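Local coordinates for type I site-specific restriction-modification system, R (Restriction) subunit (Vibrio vulnificus, PDB 3H1T), which probably belongs to the ATP-hydrolysing, DNA-binding motor of a type I restriction enzyme, the crystallised fragment lacking the C-terminal part of the protein, at residues 220-224 against 225-229; 190-193 against 194-198; 297-300 against 301-304. All coordinates share one frame; numbering follows the deposited sequence.

Contact 1. Residues 220-224 against 225-229; sequences WKLWS and ARWNR
Leu222 and Trp227 meet where helix 211-224 runs out. The two side chains lie alongside each other and point the same way. One methyl of the leucine, CD2, sits 3.2 Å above the plane of the Trp227 indole, displaced toward its rim. Leu222 CD2 is 3.4 Å from both Trp227 CG and Trp227 CD2, the two ends of one ring bond. Leu222 CB approaches the same indole at CE3, 3.7 Å away. Trp227 has CG anti to its own backbone N (chi1 160°), and this carries the ring back beside the helix. Arg229 N lies over the opposite face, near the rim. The backbone closes the helix with a Schellman motif. Arg226 takes positive phi (65°), which lets Trp227 N reach back to Leu222 O at 3.0 Å. Arg226 N bonds to Trp223 O at 2.8 Å. The bond from Ala225 N to Lys221 O is only weak. The packing is tight where Leu222 lies against the indole. The other side is looser: the Arg226 side chain is exposed, and its CD comes no closer than 3.9 Å to Trp223 O. Its NH1 makes a weak bond to Tyr233 O. The buried Trp227 touches Thr166 of helix 164-167 and Val194 and Leu195 of helix 181-195. Both Leu222 and Trp227 pack on Leu305 of strand 305-308, so the helix end rests against the central parallel sheet.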
loop_
_atom_site.group_PDB
_atom_site.type_symbol
_atom_site.label_atom_id
_atom_site.label_comp_id
_atom_site.label_asym_id
_atom_site.label_seq_id
_atom_site.Cartn_x
_atom_site.Cartn_y
_atom_site.Cartn_z
ATOM N N TRP A 220 3.114 -1.729 18.738
ATOM C CA TRP A 220 3.603 -0.781 19.721
ATOM C C TRP A 220 2.453 -0.224 20.566
ATOM O O TRP A 220 2.519 -0.243 21.799
ATOM C CB TRP A 220 4.377 0.345 19.027
ATOM C CG TRP A 220 5.005 1.309 19.972
ATOM C CD1 TRP A 220 4.540 2.544 20.308
ATOM C CD2 TRP A 220 6.231 1.132 20.693
ATOM N NE1 TRP A 220 5.397 3.151 21.188
ATOM C CE2 TRP A 220 6.445 2.307 21.442
ATOM C CE3 TRP A 220 7.167 0.093 20.779
ATOM C CZ2 TRP A 220 7.565 2.482 22.267
ATOM C CZ3 TRP A 220 8.284 0.265 21.600
ATOM C CH2 TRP A 220 8.469 1.454 22.333
ATOM N N LYS A 221 1.390 0.243 19.916
ATOM C CA LYS A 221 0.249 0.792 20.641
ATOM C C LYS A 221 -0.265 -0.176 21.709
ATOM O O LYS A 221 -0.347 0.182 22.885
ATOM C CB LYS A 221 -0.893 1.162 19.673
ATOM C CG LYS A 221 -0.750 2.540 19.022
ATOM C CD LYS A 221 -1.897 2.870 18.067
ATOM C CE LYS A 221 -3.235 3.057 18.784
ATOM N NZ LYS A 221 -3.311 4.301 19.591
ATOM N N LEU A 222 -0.597 -1.400 21.306
ATOM C CA LEU A 222 -1.106 -2.395 22.245
ATOM C C LEU A 222 -0.067 -2.879 23.259
ATOM O O LEU A 222 -0.404 -3.122 24.417
ATOM C CB LEU A 222 -1.664 -3.589 21.478
ATOM C CG LEU A 222 -2.921 -3.335 20.645
ATOM C CD1 LEU A 222 -2.988 -4.342 19.515
ATOM C CD2 LEU A 222 -4.141 -3.419 21.532
ATOM N N TRP A 223 1.190 -3.008 22.839
ATOM C CA TRP A 223 2.242 -3.480 23.740
ATOM C C TRP A 223 2.509 -2.498 24.879
ATOM O O TRP A 223 2.282 -2.794 26.055
ATOM C CB TRP A 223 3.543 -3.707 22.965
ATOM C CG TRP A 223 4.656 -4.261 23.808
ATOM C CD1 TRP A 223 4.704 -5.494 24.410
ATOM C CD2 TRP A 223 5.897 -3.617 24.118
ATOM N NE1 TRP A 223 5.899 -5.653 25.070
ATOM C CE2 TRP A 223 6.649 -4.514 24.907
ATOM C CE3 TRP A 223 6.447 -2.367 23.805
ATOM C CZ2 TRP A 223 7.927 -4.198 25.385
ATOM C CZ3 TRP A 223 7.721 -2.055 24.282
ATOM C CH2 TRP A 223 8.443 -2.968 25.061
ATOM N N SER A 224 2.997 -1.321 24.520
ATOM C CA SER A 224 3.305 -0.302 25.501
ATOM C C SER A 224 2.137 0.004 26.432
ATOM O O SER A 224 2.347 0.461 27.550
ATOM C CB SER A 224 3.762 0.972 24.784
ATOM O OG SER A 224 2.899 1.284 23.707
ATOM N N ALA A 225 0.914 -0.254 25.976
ATOM C CA ALA A 225 -0.286 0.025 26.762
ATOM C C ALA A 225 -0.638 -1.107 27.728
ATOM O O ALA A 225 -1.583 -0.994 28.520
ATOM C CB ALA A 225 -1.458 0.279 25.829
ATOM N N ARG A 226 0.121 -2.194 27.652
ATOM C CA ARG A 226 -0.096 -3.359 28.499
ATOM C C ARG A 226 -1.446 -4.014 28.195
ATOM O O ARG A 226 -2.106 -4.537 29.096
ATOM C CB ARG A 226 -0.050 -2.985 29.991
ATOM C CG ARG A 226 1.184 -2.210 30.436
ATOM C CD ARG A 226 2.472 -2.843 29.920
ATOM N NE ARG A 226 3.594 -2.618 30.831
ATOM C CZ ARG A 226 3.660 -3.135 32.057
ATOM N NH1 ARG A 226 2.669 -3.900 32.507
ATOM N NH2 ARG A 226 4.711 -2.889 32.834
ATOM N N TRP A 227 -1.864 -3.978 26.930
ATOM C CA TRP A 227 -3.119 -4.602 26.514
ATOM C C TRP A 227 -2.911 -6.104 26.353
ATOM O O TRP A 227 -1.806 -6.560 26.042
ATOM C CB TRP A 227 -3.610 -4.047 25.160
ATOM C CG TRP A 227 -4.609 -4.980 24.474
ATOM C CD1 TRP A 227 -5.960 -5.042 24.693
ATOM C CD2 TRP A 227 -4.292 -6.100 23.629
ATOM N NE1 TRP A 227 -6.499 -6.137 24.051
ATOM C CE2 TRP A 227 -5.497 -6.805 23.395
ATOM C CE3 TRP A 227 -3.104 -6.581 23.054
ATOM C CZ2 TRP A 227 -5.548 -7.965 22.622
ATOM C CZ3 TRP A 227 -3.155 -7.736 22.284
ATOM C CH2 TRP A 227 -4.374 -8.414 22.077
ATOM N N ASN A 228 -3.972 -6.877 26.546
ATOM C CA ASN A 228 -3.883 -8.312 26.351
ATOM C C ASN A 228 -5.239 -8.985 26.476
ATOM O O ASN A 228 -6.207 -8.376 26.936
ATOM C CB ASN A 228 -2.853 -8.956 27.303
ATOM C CG ASN A 228 -3.271 -8.922 28.769
ATOM O OD1 ASN A 228 -3.084 -9.908 29.487
ATOM N ND2 ASN A 228 -3.809 -7.783 29.229
ATOM N N ARG A 229 -5.305 -10.232 26.025
ATOM C CA ARG A 229 -6.527 -11.031 26.049
ATOM C C ARG A 229 -7.213 -11.208 27.411
ATOM O O ARG A 229 -8.451 -11.152 27.511
ATOM C CB ARG A 229 -6.239 -12.425 25.503
ATOM C CG ARG A 229 -5.926 -12.509 24.025
ATOM C CD ARG A 229 -6.604 -13.755 23.490
ATOM N NE ARG A 229 -6.373 -14.887 24.382
ATOM C CZ ARG A 229 -5.470 -15.837 24.166
ATOM N NH1 ARG A 229 -4.714 -15.797 23.075
ATOM N NH2 ARG A 229 -5.313 -16.819 25.047
#

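Contact 2. Residues 190-193 against 194-198; sequences AVQS and VLQGK
The side-chain amide of Gln196 is the flat group that meets the preceding turn. Gln192 O lies obliquely to one side of it, 3.6 Å from Gln196 CD. Through OE1, Gln196 accepts a hydrogen from a water that also donates to Ser193 OG, 2.8 Å from the water. Gln196 NE2 bonds to Glu157 O, so both ends of the amide are held. Ser193 OG also bonds to Arg189 O, one turn back. In Gln196, CG is anti to the carbonyl carbon (chi1 -53°), which brings Gln196 CG to 3.0 Å from Gln192 O. Beyond CG the chain runs extended, and this takes OE1 to the water and NE2 to Glu157 O. Val191 and Leu195 lie side by side, and Val191 CG1 meets Leu195 CD1 at 4.1 Å. Val194 packs on Phe333 and Ile335 of strand 333-338. Regular bonds run from Val194 N to Ala190 O and from Leu195 N to Val191 O. At the end of the helix Ser193 O receives Lys198 N at 3.1 Å, and more weakly Gln196 N. Gly197 N bonds back to Val194 O at 3.0 Å. Gly197 has positive phi (86°), a backbone shape that calls for glycine. The arrangement is a Schellman motif, a common C-terminal cap of alpha helices, placed here just before strand 200-205.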
loop_
_atom_site.group_PDB
_atom_site.type_symbol
_atom_site.label_atom_id
_atom_site.label_comp_id
_atom_site.label_asym_id
_atom_site.label_seq_id
_atom_site.Cartn_x
_atom_site.Cartn_y
_atom_site.Cartn_z
ATOM N N ALA A 190 -7.613 -1.124 13.435
ATOM C CA ALA A 190 -7.141 -2.429 13.860
ATOM C C ALA A 190 -7.209 -2.477 15.378
ATOM O O ALA A 190 -7.798 -3.390 15.956
ATOM C CB ALA A 190 -5.713 -2.640 13.389
ATOM N N VAL A 191 -6.613 -1.471 16.012
ATOM C CA VAL A 191 -6.594 -1.356 17.467
ATOM C C VAL A 191 -8.011 -1.292 18.003
ATOM O O VAL A 191 -8.325 -1.869 19.042
ATOM C CB VAL A 191 -5.849 -0.089 17.886
ATOM C CG1 VAL A 191 -5.935 0.101 19.397
ATOM C CG2 VAL A 191 -4.405 -0.170 17.418
ATOM N N GLN A 192 -8.860 -0.577 17.272
ATOM C CA GLN A 192 -10.271 -0.410 17.620
ATOM C C GLN A 192 -10.960 -1.772 17.534
ATOM O O GLN A 192 -11.690 -2.174 18.438
ATOM C CB GLN A 192 -10.903 0.567 16.626
ATOM C CG GLN A 192 -12.253 1.157 16.984
ATOM C CD GLN A 192 -12.750 2.135 15.915
ATOM O OE1 GLN A 192 -12.213 3.237 15.756
ATOM N NE2 GLN A 192 -13.772 1.721 15.163
ATOM N N SER A 193 -10.727 -2.470 16.429
ATOM C CA SER A 193 -11.301 -3.796 16.205
ATOM C C SER A 193 -10.995 -4.734 17.373
ATOM O O SER A 193 -11.884 -5.409 17.898
ATOM C CB SER A 193 -10.735 -4.416 14.924
ATOM O OG SER A 193 -11.227 -3.759 13.769
ATOM N N VAL A 194 -9.725 -4.781 17.760
ATOM C CA VAL A 194 -9.274 -5.626 18.851
ATOM C C VAL A 194 -9.965 -5.244 20.150
ATOM O O VAL A 194 -10.415 -6.103 20.901
ATOM C CB VAL A 194 -7.741 -5.511 19.020
ATOM C CG1 VAL A 194 -7.286 -6.278 20.229
ATOM C CG2 VAL A 194 -7.061 -6.047 17.779
ATOM N N LEU A 195 -10.078 -3.949 20.402
ATOM C CA LEU A 195 -10.723 -3.500 21.625
ATOM C C LEU A 195 -12.203 -3.865 21.662
ATOM O O LEU A 195 -12.775 -3.968 22.747
ATOM C CB LEU A 195 -10.558 -1.985 21.806
ATOM C CG LEU A 195 -9.097 -1.499 21.861
ATOM C CD1 LEU A 195 -9.043 0.011 22.132
ATOM C CD2 LEU A 195 -8.349 -2.260 22.947
ATOM N N GLN A 196 -12.814 -4.076 20.495
ATOM C CA GLN A 196 -14.242 -4.426 20.409
ATOM C C GLN A 196 -14.452 -5.943 20.472
ATOM O O GLN A 196 -15.586 -6.433 20.461
ATOM C CB GLN A 196 -14.844 -3.914 19.099
ATOM C CG GLN A 196 -14.636 -2.448 18.818
ATOM C CD GLN A 196 -15.125 -2.074 17.434
ATOM O OE1 GLN A 196 -14.697 -2.649 16.434
ATOM N NE2 GLN A 196 -16.019 -1.101 17.368
ATOM N N GLY A 197 -13.348 -6.678 20.509
ATOM C CA GLY A 197 -13.431 -8.119 20.576
ATOM C C GLY A 197 -13.559 -8.849 19.250
ATOM O O GLY A 197 -14.090 -9.957 19.205
ATOM N N LYS A 198 -13.098 -8.235 18.166
ATOM C CA LYS A 198 -13.121 -8.877 16.854
ATOM C C LYS A 198 -11.844 -9.691 16.760
ATOM O O LYS A 198 -10.762 -9.142 16.537
ATOM C CB LYS A 198 -13.161 -7.822 15.740
ATOM C CG LYS A 198 -14.558 -7.421 15.334
ATOM C CD LYS A 198 -14.638 -6.007 14.765
ATOM C CE LYS A 198 -15.650 -5.194 15.560
ATOM N NZ LYS A 198 -16.638 -6.125 16.190
HETATM O O HOH W 1 -13.362 -1.904 13.572
#

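Contact 3. Residues 297-300 against 301-304; sequences EFPQ and DFFD
A type I beta turn runs from Pro299 to Phe302, in the loop that leads into strand 305-308 of the parallel sheet. Phe298, Phe302 and Phe303 form an aromatic cluster beside it. The turn is closed by Phe302 N, which donates to Pro299 O at 3.1 Å. That bond is bent, and the donor stands well above the carbonyl plane of Pro299 (64° out of it). Phe298, just before the turn, meets Phe302, its last residue; their rings are oblique, with planes at 48°. Phe298 CD2 does the touching: it lies over one face of the Phe302 ring, near the rim, and is 3.5 Å from Phe302 CE2. A chi1 of -171° turns the Phe302 ring away from its own N and places it under Phe298 CD2. The proline ring lies against the base of the same side chain, with Pro299 CG 3.9 Å from Phe302 CB. Phe303 adds the third ring. Phe302 CD2 stands over the centre of the Phe303 face, 3.6 Å above its plane, while Phe303 CD1 lies at the edge of the Phe302 ring. The buried rings contrast with Pro299, Gln300 and Asp301, which are exposed. Around the turn, Arg237 makes a cation-pi contact with the Phe302 ring and bonds to Phe302 O through NH2. Tyr328 OH is hydrogen-bonded to Phe298 O, and Phe329 meets the Phe303 ring edge-to-face. A water lies in the plane of the Phe303 ring at its edge. Its bond to Gln300 O is very short in the model and so doubtful, but it also donates to Phe303 O, 3.2 Å away.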
loop_
_atom_site.group_PDB
_atom_site.type_symbol
_atom_site.label_atom_id
_atom_site.label_comp_id
_atom_site.label_asym_id
_atom_site.label_seq_id
_atom_site.Cartn_x
_atom_site.Cartn_y
_atom_site.Cartn_z
ATOM N N GLU A 297 5.105 -26.285 20.421
ATOM C CA GLU A 297 5.905 -26.243 21.644
ATOM C C GLU A 297 5.370 -25.075 22.489
ATOM O O GLU A 297 5.619 -24.985 23.699
ATOM C CB GLU A 297 7.391 -26.036 21.304
ATOM C CG GLU A 297 8.289 -25.651 22.508
ATOM C CD GLU A 297 8.437 -26.753 23.562
ATOM O OE1 GLU A 297 8.959 -27.853 23.240
ATOM O OE2 GLU A 297 8.033 -26.504 24.724
ATOM N N PHE A 298 4.644 -24.169 21.832
ATOM C CA PHE A 298 4.036 -23.043 22.525
ATOM C C PHE A 298 2.599 -23.463 22.728
ATOM O O PHE A 298 2.015 -24.149 21.885
ATOM C CB PHE A 298 4.001 -21.762 21.688
ATOM C CG PHE A 298 5.332 -21.303 21.182
ATOM C CD1 PHE A 298 5.830 -21.793 19.981
ATOM C CD2 PHE A 298 6.043 -20.303 21.845
ATOM C CE1 PHE A 298 7.014 -21.287 19.429
ATOM C CE2 PHE A 298 7.234 -19.784 21.305
ATOM C CZ PHE A 298 7.718 -20.281 20.092
ATOM N N PRO A 299 1.994 -23.057 23.849
ATOM C CA PRO A 299 0.596 -23.455 24.040
ATOM C C PRO A 299 -0.371 -22.654 23.138
ATOM O O PRO A 299 -0.001 -21.613 22.575
ATOM C CB PRO A 299 0.381 -23.209 25.529
ATOM C CG PRO A 299 1.294 -22.032 25.803
ATOM C CD PRO A 299 2.550 -22.456 25.072
ATOM N N GLN A 300 -1.607 -23.128 23.007
ATOM C CA GLN A 300 -2.595 -22.451 22.166
ATOM C C GLN A 300 -2.741 -20.984 22.560
ATOM O O GLN A 300 -2.611 -20.081 21.730
ATOM C CB GLN A 300 -3.963 -23.136 22.287
ATOM C CG GLN A 300 -3.897 -24.656 22.259
ATOM C CD GLN A 300 -4.425 -25.253 20.964
ATOM O OE1 GLN A 300 -3.850 -26.205 20.423
ATOM N NE2 GLN A 300 -5.536 -24.710 20.471
ATOM N N ASP A 301 -2.993 -20.760 23.842
ATOM C CA ASP A 301 -3.191 -19.424 24.380
ATOM C C ASP A 301 -1.910 -18.688 24.736
ATOM O O ASP A 301 -1.902 -17.859 25.654
ATOM C CB ASP A 301 -4.091 -19.508 25.609
ATOM C CG ASP A 301 -3.534 -20.440 26.674
ATOM O OD1 ASP A 301 -3.148 -21.584 26.330
ATOM O OD2 ASP A 301 -3.494 -20.034 27.857
ATOM N N PHE A 302 -0.829 -18.973 24.020
ATOM C CA PHE A 302 0.428 -18.285 24.298
ATOM C C PHE A 302 0.251 -16.817 23.911
ATOM O O PHE A 302 0.187 -15.939 24.779
ATOM C CB PHE A 302 1.574 -18.906 23.493
ATOM C CG PHE A 302 2.942 -18.402 23.885
ATOM C CD1 PHE A 302 3.431 -18.613 25.172
ATOM C CD2 PHE A 302 3.748 -17.726 22.966
ATOM C CE1 PHE A 302 4.704 -18.162 25.536
ATOM C CE2 PHE A 302 5.023 -17.266 23.315
ATOM C CZ PHE A 302 5.504 -17.483 24.599
ATOM N N PHE A 303 0.137 -16.567 22.603
ATOM C CA PHE A 303 -0.014 -15.215 22.043
ATOM C C PHE A 303 -1.356 -14.517 22.274
ATOM O O PHE A 303 -2.411 -15.153 22.348
ATOM C CB PHE A 303 0.230 -15.245 20.534
ATOM C CG PHE A 303 1.503 -15.919 20.130
ATOM C CD1 PHE A 303 1.523 -17.283 19.886
ATOM C CD2 PHE A 303 2.674 -15.189 19.956
ATOM C CE1 PHE A 303 2.690 -17.921 19.471
ATOM C CE2 PHE A 303 3.850 -15.817 19.538
ATOM C CZ PHE A 303 3.853 -17.190 19.294
ATOM N N ASP A 304 -1.310 -13.192 22.368
ATOM C CA ASP A 304 -2.527 -12.405 22.541
ATOM C C ASP A 304 -2.923 -11.906 21.149
ATOM O O ASP A 304 -4.099 -11.638 20.859
ATOM C CB ASP A 304 -2.277 -11.197 23.452
ATOM C CG ASP A 304 -1.777 -11.593 24.834
ATOM O OD1 ASP A 304 -0.588 -11.959 24.963
ATOM O OD2 ASP A 304 -2.576 -11.530 25.793
HETATM O O HOH W 2 -1.790 -17.914 20.770
#

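In the fold
The contacts come along the chain in the order 2, 1, 3. All lie in the P-loop NTPase domain around the seven-stranded parallel sheet, consistent with the first RecA-like motor domain of a superfamily 2 helicase. Centres of contacts 1 and 2 are 12 Å apart. They join the ends of helices 211-224 and 181-195, where Lys221 also packs against Val191. Contact 3 is about 17 Å from contact 1, centre to centre, and a probable hydrogen bond from Arg229 N to Asp304 OD2 ties the two together. Contacts 2 and 3 do not touch. Contact 1 thus bridges the helix layer and the loop entering strand 305-308.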